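Local coordinates for conserved hypothetical protein BT1257 (PDB 2FG1) that is of unknown cellular function but carries a macro domain and may remove ADP-ribose from ADP-ribosylated thymidine in DNA by hydrolysis, at residues A111-R125 and E145-D157. Residues are numbered along the deposited sequence; the frame is centred on the assembly and turned at random. Where two conformers were deposited one is given.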
ATOM      1  N   ALA A 111       0.473   2.943  10.162  1.00 17.81           N
ATOM      2  CA  ALA A 111      -0.318   3.092  11.384  1.00 17.64           C
ATOM      3  C   ALA A 111      -0.003   4.418  12.090  1.00 17.93           C
ATOM      4  O   ALA A 111      -0.914   5.140  12.493  1.00 18.32           O
ATOM      5  CB  ALA A 111      -0.101   1.915  12.316  1.00 18.19           C
ATOM      6  N   LEU A 112       1.279   4.735  12.241  1.00 17.55           N
ATOM      7  CA  LEU A 112       1.663   5.991  12.895  1.00 18.16           C
ATOM      8  C   LEU A 112       1.174   7.199  12.109  1.00 18.09           C
ATOM      9  O   LEU A 112       0.646   8.149  12.686  1.00 17.95           O
ATOM     10  CB  LEU A 112       3.174   6.060  13.077  1.00 19.57           C
ATOM     11  CG  LEU A 112       3.788   4.989  13.973  1.00 21.83           C
ATOM     12  CD1 LEU A 112       5.298   5.024  13.865  1.00 23.92           C
ATOM     13  CD2 LEU A 112       3.365   5.171  15.393  1.00 24.13           C
ATOM     14  N   PHE A 113       1.340   7.154  10.795  1.00 17.95           N
ATOM     15  CA  PHE A 113       0.933   8.270   9.943  1.00 18.36           C
ATOM     16  C   PHE A 113      -0.585   8.495  10.007  1.00 18.05           C
ATOM     17  O   PHE A 113      -1.053   9.637  10.155  1.00 18.26           O
ATOM     18  CB  PHE A 113       1.392   8.006   8.501  1.00 19.21           C
ATOM     19  CG  PHE A 113       1.074   9.121   7.534  1.00 19.69           C
ATOM     20  CD1 PHE A 113       2.034  10.073   7.218  1.00 19.89           C
ATOM     21  CD2 PHE A 113      -0.167   9.196   6.914  1.00 20.65           C
ATOM     22  CE1 PHE A 113       1.750  11.099   6.304  1.00 21.13           C
ATOM     23  CE2 PHE A 113      -0.467  10.225   6.009  1.00 21.14           C
ATOM     24  CZ  PHE A 113       0.496  11.171   5.706  1.00 20.86           C
ATOM     25  N   THR A 114      -1.327   7.400   9.904  0.50 18.02           N
ATOM     26  CA  THR A 114      -2.770   7.430   9.892  0.50 18.49           C
ATOM     27  C   THR A 114      -3.307   7.942  11.241  0.50 18.34           C
ATOM     28  O   THR A 114      -4.205   8.782  11.269  0.50 18.55           O
ATOM     29  CB  THR A 114      -3.289   6.030   9.491  0.50 18.87           C
ATOM     30  OG1 THR A 114      -2.878   5.756   8.138  0.50 18.91           O
ATOM     31  CG2 THR A 114      -4.776   5.930   9.591  0.50 19.90           C
ATOM     32  N   ILE A 115      -2.721   7.474  12.343  1.00 18.14           N
ATOM     33  CA  ILE A 115      -3.096   7.932  13.688  1.00 18.27           C
ATOM     34  C   ILE A 115      -2.869   9.452  13.789  1.00 18.32           C
ATOM     35  O   ILE A 115      -3.766  10.195  14.203  1.00 18.56           O
ATOM     36  CB  ILE A 115      -2.343   7.185  14.795  1.00 18.23           C
ATOM     37  CG1 ILE A 115      -2.860   5.746  14.900  1.00 18.53           C
ATOM     38  CG2 ILE A 115      -2.556   7.908  16.144  1.00 18.74           C
ATOM     39  CD1 ILE A 115      -1.940   4.806  15.689  1.00 20.28           C
ATOM     40  N   ALA A 116      -1.703   9.908  13.351  1.00 18.23           N
ATOM     41  CA  ALA A 116      -1.347  11.331  13.450  1.00 19.06           C
ATOM     42  C   ALA A 116      -2.301  12.214  12.643  1.00 19.40           C
ATOM     43  O   ALA A 116      -2.643  13.322  13.069  1.00 19.58           O
ATOM     44  CB  ALA A 116       0.071  11.540  12.994  1.00 19.25           C
ATOM     45  N   HIS A 117      -2.738  11.702  11.491  1.00 19.67           N
ATOM     46  CA  HIS A 117      -3.595  12.481  10.599  0.50 20.27           C
ATOM     47  C   HIS A 117      -5.086  12.169  10.747  1.00 20.33           C
ATOM     48  O   HIS A 117      -5.914  12.704   9.995  1.00 21.18           O
ATOM     49  CB  HIS A 117      -3.112  12.347   9.151  0.50 20.61           C
ATOM     50  CG  HIS A 117      -1.787  12.997   8.911  0.50 21.76           C
ATOM     51  ND1 HIS A 117      -0.592  12.324   9.035  0.50 22.48           N
ATOM     52  CD2 HIS A 117      -1.469  14.274   8.590  0.50 23.32           C
ATOM     53  CE1 HIS A 117       0.406  13.153   8.783  0.50 23.01           C
ATOM     54  NE2 HIS A 117      -0.100  14.342   8.509  0.50 24.53           N
ATOM     55  N   LYS A 118      -5.430  11.339  11.732  1.00 20.07           N
ATOM     56  CA  LYS A 118      -6.823  10.930  11.992  1.00 20.92           C
ATOM     57  C   LYS A 118      -7.454  10.360  10.718  1.00 20.48           C
ATOM     58  O   LYS A 118      -8.614  10.655  10.392  1.00 21.13           O
ATOM     59  CB  LYS A 118      -7.647  12.097  12.556  1.00 21.36           C
ATOM     60  CG  LYS A 118      -7.065  12.690  13.837  1.00 22.24           C
ATOM     61  CD  LYS A 118      -7.921  13.833  14.366  1.00 23.67           C
ATOM     62  CE  LYS A 118      -7.298  14.447  15.621  1.00 27.93           C
ATOM     63  NZ  LYS A 118      -7.042  13.410  16.669  1.00 31.77           N
ATOM     64  N   ALA A 119      -6.679   9.535  10.021  1.00 19.39           N
ATOM     65  CA  ALA A 119      -7.042   9.082   8.690  1.00 19.30           C
ATOM     66  C   ALA A 119      -7.572   7.663   8.670  1.00 19.12           C
ATOM     67  O   ALA A 119      -7.426   6.912   9.636  1.00 20.93           O
ATOM     68  CB  ALA A 119      -5.858   9.216   7.766  1.00 19.22           C
ATOM     69  N   SER A 120      -8.187   7.312   7.547  1.00 18.14           N
ATOM     70  CA  SER A 120      -8.575   5.928   7.250  1.00 17.63           C
ATOM     71  C   SER A 120      -7.732   5.413   6.092  1.00 17.77           C
ATOM     72  O   SER A 120      -7.114   6.187   5.359  1.00 18.17           O
ATOM     73  CB  SER A 120     -10.050   5.867   6.879  1.00 17.91           C
ATOM     74  OG  SER A 120     -10.331   6.714   5.774  1.00 18.47           O
ATOM     75  N   VAL A 121      -7.705   4.090   5.942  1.00 17.43           N
ATOM     76  CA  VAL A 121      -6.897   3.410   4.925  1.00 17.63           C
ATOM     77  C   VAL A 121      -7.778   2.782   3.854  1.00 17.44           C
ATOM     78  O   VAL A 121      -8.841   2.219   4.150  1.00 17.44           O
ATOM     79  CB  VAL A 121      -5.969   2.376   5.589  1.00 17.84           C
ATOM     80  CG1 VAL A 121      -5.303   1.443   4.572  1.00 18.37           C
ATOM     81  CG2 VAL A 121      -4.899   3.094   6.398  1.00 19.22           C
ATOM     82  N   HIS A 122      -7.315   2.898   2.612  1.00 17.16           N
ATOM     83  CA  HIS A 122      -8.038   2.451   1.433  1.00 17.02           C
ATOM     84  C   HIS A 122      -7.060   1.711   0.548  1.00 17.25           C
ATOM     85  O   HIS A 122      -5.973   2.221   0.270  1.00 17.77           O
ATOM     86  CB  HIS A 122      -8.641   3.669   0.734  1.00 17.55           C
ATOM     87  CG  HIS A 122      -9.594   4.400   1.616  1.00 16.78           C
ATOM     88  ND1 HIS A 122     -10.950   4.170   1.586  1.00 17.27           N
ATOM     89  CD2 HIS A 122      -9.369   5.255   2.642  1.00 17.66           C
ATOM     90  CE1 HIS A 122     -11.531   4.897   2.525  1.00 17.64           C
ATOM     91  NE2 HIS A 122     -10.592   5.558   3.184  1.00 17.56           N
HETATM   92  N   MSE A 123      -7.417   0.508   0.108  1.00 17.14           N
HETATM   93  CA  MSE A 123      -6.437  -0.300  -0.605  1.00 17.99           C
HETATM   94  C   MSE A 123      -7.063  -1.259  -1.581  1.00 17.86           C
HETATM   95  O   MSE A 123      -8.183  -1.706  -1.385  1.00 17.23           O
HETATM   96  CB  MSE A 123      -5.582  -1.088   0.392  1.00 17.90           C
HETATM   97  CG  MSE A 123      -6.362  -2.107   1.230  1.00 18.45           C
HETATM   98 SE   MSE A 123      -5.263  -3.299   2.230  0.90 22.85          SE
HETATM   99  CE  MSE A 123      -4.658  -2.140   3.617  1.00 20.42           C
ATOM    100  N   PRO A 124      -6.304  -1.632  -2.627  1.00 18.23           N
ATOM    101  CA  PRO A 124      -6.696  -2.803  -3.411  1.00 18.92           C
ATOM    102  C   PRO A 124      -6.365  -4.073  -2.606  1.00 19.80           C
ATOM    103  O   PRO A 124      -5.949  -3.972  -1.437  1.00 19.67           O
ATOM    104  CB  PRO A 124      -5.811  -2.681  -4.658  1.00 19.40           C
ATOM    105  CG  PRO A 124      -4.539  -2.056  -4.117  1.00 18.99           C
ATOM    106  CD  PRO A 124      -5.018  -1.053  -3.079  1.00 18.79           C
ATOM    107  N   ARG A 125      -6.567  -5.251  -3.204  1.00 20.51           N
ATOM    108  CA  ARG A 125      -6.160  -6.506  -2.555  0.50 21.12           C
ATOM    109  C   ARG A 125      -4.649  -6.632  -2.663  1.00 21.40           C
ATOM    110  O   ARG A 125      -4.111  -7.343  -3.516  1.00 21.86           O
ATOM    111  CB  ARG A 125      -6.835  -7.731  -3.185  0.50 21.05           C
ATOM    112  CG  ARG A 125      -8.351  -7.706  -3.161  0.50 21.09           C
ATOM    113  CD  ARG A 125      -8.945  -9.054  -3.558  0.50 22.40           C
ATOM    114  NE  ARG A 125      -8.927 -10.001  -2.446  0.50 26.07           N
ATOM    115  CZ  ARG A 125      -9.886 -10.112  -1.526  0.50 25.43           C
ATOM    116  NH1 ARG A 125      -9.773 -11.006  -0.563  0.50 26.12           N
ATOM    117  NH2 ARG A 125     -10.957  -9.331  -1.559  0.50 25.04           N
ATOM    118  N   GLU A 145      -2.091  -4.708  12.322  1.00 16.31           N
ATOM    119  CA  GLU A 145      -1.377  -3.431  12.283  1.00 16.66           C
ATOM    120  C   GLU A 145      -2.279  -2.214  12.187  1.00 17.60           C
ATOM    121  O   GLU A 145      -1.841  -1.124  12.546  1.00 18.35           O
ATOM    122  CB  GLU A 145      -0.334  -3.410  11.158  1.00 16.33           C
ATOM    123  CG  GLU A 145       0.810  -4.406  11.336  1.00 16.72           C
ATOM    124  CD  GLU A 145       1.657  -4.171  12.585  1.00 16.66           C
ATOM    125  OE1 GLU A 145       1.528  -3.104  13.232  1.00 17.99           O
ATOM    126  OE2 GLU A 145       2.464  -5.052  12.931  1.00 16.55           O
ATOM    127  N   LEU A 146      -3.507  -2.375  11.695  1.00 16.99           N
ATOM    128  CA  LEU A 146      -4.405  -1.229  11.483  1.00 17.27           C
ATOM    129  C   LEU A 146      -5.722  -1.350  12.237  1.00 17.43           C
ATOM    130  O   LEU A 146      -6.053  -0.502  13.069  1.00 17.41           O
ATOM    131  CB  LEU A 146      -4.657  -0.986   9.982  1.00 17.84           C
ATOM    132  CG  LEU A 146      -3.412  -0.671   9.147  1.00 18.29           C
ATOM    133  CD1 LEU A 146      -3.756  -0.624   7.671  1.00 19.91           C
ATOM    134  CD2 LEU A 146      -2.725   0.634   9.591  1.00 20.21           C
ATOM    135  N   ILE A 147      -6.471  -2.410  11.955  1.00 17.77           N
ATOM    136  CA  ILE A 147      -7.823  -2.550  12.498  1.00 18.49           C
ATOM    137  C   ILE A 147      -7.860  -2.503  14.025  1.00 18.54           C
ATOM    138  O   ILE A 147      -8.741  -1.873  14.615  1.00 18.46           O
ATOM    139  CB  ILE A 147      -8.474  -3.856  11.984  1.00 18.46           C
ATOM    140  CG1 ILE A 147      -8.776  -3.752  10.487  1.00 19.61           C
ATOM    141  CG2 ILE A 147      -9.731  -4.227  12.778  1.00 19.76           C
ATOM    142  CD1 ILE A 147      -9.828  -2.708  10.114  1.00 18.99           C
ATOM    143  N   THR A 148      -6.901  -3.157  14.669  1.00 18.94           N
ATOM    144  CA  THR A 148      -6.890  -3.240  16.130  1.00 20.89           C
ATOM    145  C   THR A 148      -6.614  -1.906  16.825  1.00 21.09           C
ATOM    146  O   THR A 148      -6.811  -1.796  18.049  1.00 21.86           O
ATOM    147  CB  THR A 148      -5.865  -4.273  16.628  1.00 21.35           C
ATOM    148  OG1 THR A 148      -4.555  -3.861  16.222  1.00 23.78           O
ATOM    149  CG2 THR A 148      -6.188  -5.662  16.081  1.00 23.23           C
ATOM    150  N   LYS A 149      -6.159  -0.917  16.055  1.00 21.17           N
ATOM    151  CA  LYS A 149      -5.910   0.426  16.581  0.50 21.14           C
ATOM    152  C   LYS A 149      -7.020   1.386  16.198  1.00 21.34           C
ATOM    153  O   LYS A 149      -6.868   2.604  16.298  1.00 21.39           O
ATOM    154  CB  LYS A 149      -4.569   0.955  16.081  0.50 21.93           C
ATOM    155  CG  LYS A 149      -3.398   0.185  16.618  0.50 20.65           C
ATOM    156  CD  LYS A 149      -2.305   0.127  15.600  0.50 20.89           C
ATOM    157  CE  LYS A 149      -1.652  -1.230  15.677  0.50 19.08           C
ATOM    158  NZ  LYS A 149      -0.420  -1.283  14.867  0.50 16.25           N
ATOM    159  N   GLU A 150      -8.139   0.820  15.758  1.00 20.45           N
ATOM    160  CA  GLU A 150      -9.325   1.580  15.371  1.00 20.87           C
ATOM    161  C   GLU A 150      -9.070   2.470  14.158  1.00 20.51           C
ATOM    162  O   GLU A 150      -9.704   3.515  13.988  1.00 21.99           O
ATOM    163  CB  GLU A 150      -9.919   2.326  16.575  1.00 21.26           C
ATOM    164  CG  GLU A 150     -10.416   1.331  17.628  1.00 22.82           C
ATOM    165  CD  GLU A 150     -10.905   1.956  18.920  1.00 22.66           C
ATOM    166  OE1 GLU A 150     -10.811   3.189  19.090  1.00 25.67           O
ATOM    167  OE2 GLU A 150     -11.394   1.192  19.774  1.00 24.48           O
ATOM    168  N   ILE A 151      -8.162   2.025  13.295  1.00 19.40           N
ATOM    169  CA  ILE A 151      -7.991   2.647  11.989  0.50 18.97           C
ATOM    170  C   ILE A 151      -8.867   1.888  10.998  1.00 18.91           C
ATOM    171  O   ILE A 151      -8.701   0.672  10.807  1.00 19.87           O
ATOM    172  CB  ILE A 151      -6.527   2.611  11.517  0.50 18.44           C
ATOM    173  CG1 ILE A 151      -5.611   3.303  12.532  0.50 17.86           C
ATOM    174  CG2 ILE A 151      -6.393   3.275  10.138  0.50 18.98           C
ATOM    175  CD1 ILE A 151      -4.161   2.913  12.393  0.50 16.24           C
ATOM    176  N   ALA A 152      -9.818   2.593  10.393  1.00 17.71           N
ATOM    177  CA  ALA A 152     -10.714   1.984   9.415  1.00 17.42           C
ATOM    178  C   ALA A 152      -9.913   1.565   8.184  1.00 17.39           C
ATOM    179  O   ALA A 152      -9.005   2.273   7.754  1.00 18.01           O
ATOM    180  CB  ALA A 152     -11.834   2.948   9.037  1.00 17.58           C
ATOM    181  N   VAL A 153     -10.246   0.396   7.633  1.00 17.11           N
ATOM    182  CA  VAL A 153      -9.613  -0.116   6.416  1.00 17.08           C
ATOM    183  C   VAL A 153     -10.688  -0.570   5.456  1.00 16.56           C
ATOM    184  O   VAL A 153     -11.547  -1.358   5.839  1.00 17.04           O
ATOM    185  CB  VAL A 153      -8.681  -1.319   6.710  1.00 17.06           C
ATOM    186  CG1 VAL A 153      -8.076  -1.864   5.421  1.00 19.40           C
ATOM    187  CG2 VAL A 153      -7.573  -0.934   7.687  1.00 18.79           C
ATOM    188  N   THR A 154     -10.622  -0.070   4.223  1.00 16.05           N
ATOM    189  CA  THR A 154     -11.503  -0.494   3.140  1.00 16.04           C
ATOM    190  C   THR A 154     -10.673  -1.125   2.034  1.00 16.04           C
ATOM    191  O   THR A 154      -9.690  -0.528   1.580  1.00 16.82           O
ATOM    192  CB  THR A 154     -12.317   0.699   2.586  1.00 16.35           C
ATOM    193  OG1 THR A 154     -13.024   1.318   3.673  1.00 17.28           O
ATOM    194  CG2 THR A 154     -13.350   0.247   1.554  1.00 16.33           C
ATOM    195  N   VAL A 155     -11.066  -2.339   1.644  1.00 16.01           N
ATOM    196  CA  VAL A 155     -10.430  -3.081   0.554  1.00 16.24           C
ATOM    197  C   VAL A 155     -11.399  -3.055  -0.620  1.00 16.43           C
ATOM    198  O   VAL A 155     -12.588  -3.354  -0.458  1.00 16.67           O
ATOM    199  CB  VAL A 155     -10.093  -4.543   0.966  1.00 17.19           C
ATOM    200  CG1 VAL A 155      -9.541  -5.332  -0.218  1.00 17.73           C
ATOM    201  CG2 VAL A 155      -9.079  -4.565   2.114  1.00 17.39           C
ATOM    202  N   TYR A 156     -10.863  -2.693  -1.788  1.00 16.22           N
ATOM    203  CA  TYR A 156     -11.651  -2.470  -2.992  1.00 17.13           C
ATOM    204  C   TYR A 156     -11.441  -3.618  -3.962  1.00 17.31           C
ATOM    205  O   TYR A 156     -10.318  -3.844  -4.410  1.00 18.57           O
ATOM    206  CB  TYR A 156     -11.244  -1.135  -3.650  1.00 16.87           C
ATOM    207  CG  TYR A 156     -11.574   0.063  -2.790  1.00 16.65           C
ATOM    208  CD1 TYR A 156     -12.666   0.861  -3.089  1.00 17.28           C
ATOM    209  CD2 TYR A 156     -10.809   0.378  -1.669  1.00 16.85           C
ATOM    210  CE1 TYR A 156     -12.990   1.951  -2.295  1.00 17.40           C
ATOM    211  CE2 TYR A 156     -11.133   1.459  -0.856  1.00 16.58           C
ATOM    212  CZ  TYR A 156     -12.222   2.241  -1.186  1.00 16.08           C
ATOM    213  OH  TYR A 156     -12.564   3.310  -0.392  1.00 17.15           O
ATOM    214  N   ASP A 157     -12.518  -4.342  -4.262  1.00 17.50           N
ATOM    215  CA  ASP A 157     -12.493  -5.479  -5.175  1.00 19.55           C
ATOM    216  C   ASP A 157     -12.802  -4.980  -6.584  1.00 21.60           C
ATOM    217  O   ASP A 157     -13.826  -4.319  -6.809  1.00 21.57           O
ATOM    218  CB  ASP A 157     -13.555  -6.527  -4.787  1.00 18.28           C
ATOM    219  CG  ASP A 157     -13.250  -7.266  -3.483  1.00 18.64           C
ATOM    220  OD1 ASP A 157     -12.140  -7.147  -2.924  1.00 21.27           O
ATOM    221  OD2 ASP A 157     -14.166  -7.977  -3.018  1.00 17.75           O
TER
HETATM  222  O   HOH W   1      -9.845   5.531  10.729  1.00 17.87           O
HETATM  223  O   HOH W   2     -11.392   2.896   5.299  1.00  9.76           O
HETATM  224  O   HOH W   3      -8.288  -5.263  -5.512  1.00 20.76           O
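Val121 and Met123 of strand 120-123 lie beside Val153 and Val155 of strand 153-157 as parallel neighbours in the central sheet of the macro domain, the two strands being linked through helix 135-147 in a beta-alpha-beta crossover. The tightly packed side is the face that bears these four residues. There Val121 CG1 meets Leu146 CD1 at 4.0 Å, while Met123, modelled as selenomethionine and bent at chi3 (74°), brings CE to within 3.9 Å of Val153 CG1. Branched valines suit the extended strands, and the long, unbranched methionine chain reaches toward helix 135-147, where it touches Ile142. Ala111, whose side chain is a single methyl, lets helix 100-117 come close, its CB 4.0 Å from Leu146 CD2. Four backbone bonds knit the strands, among them Val121 N to Ala152 O at 2.9 Å.

The other face carries His122 and Tyr156, meeting rim to rim with planes at 42°. His122 ND1 and Tyr156 OH share a 2.7 Å hydrogen bond, the hydroxyl also bonding Ile17 N, while His122 NE2 donates to Ser120 OG; bonds at both ring nitrogens restrain rotation of the imidazole about chi2. A phenylalanine in place of His122 would probably leave Tyr156 OH and Ser120 OG without these mates.

Packing gives way to water at the ends: one water bridges Ala119 O and Ala152 N, another Arg125 N and Tyr156 O. Beyond the latter, Arg125 NH2 forms a 2.8 Å salt bridge with Asp157 OD1, which lies in the guanidinium plane, whereas NH2 approaches it on the syn side, 30° out of the carboxylate plane.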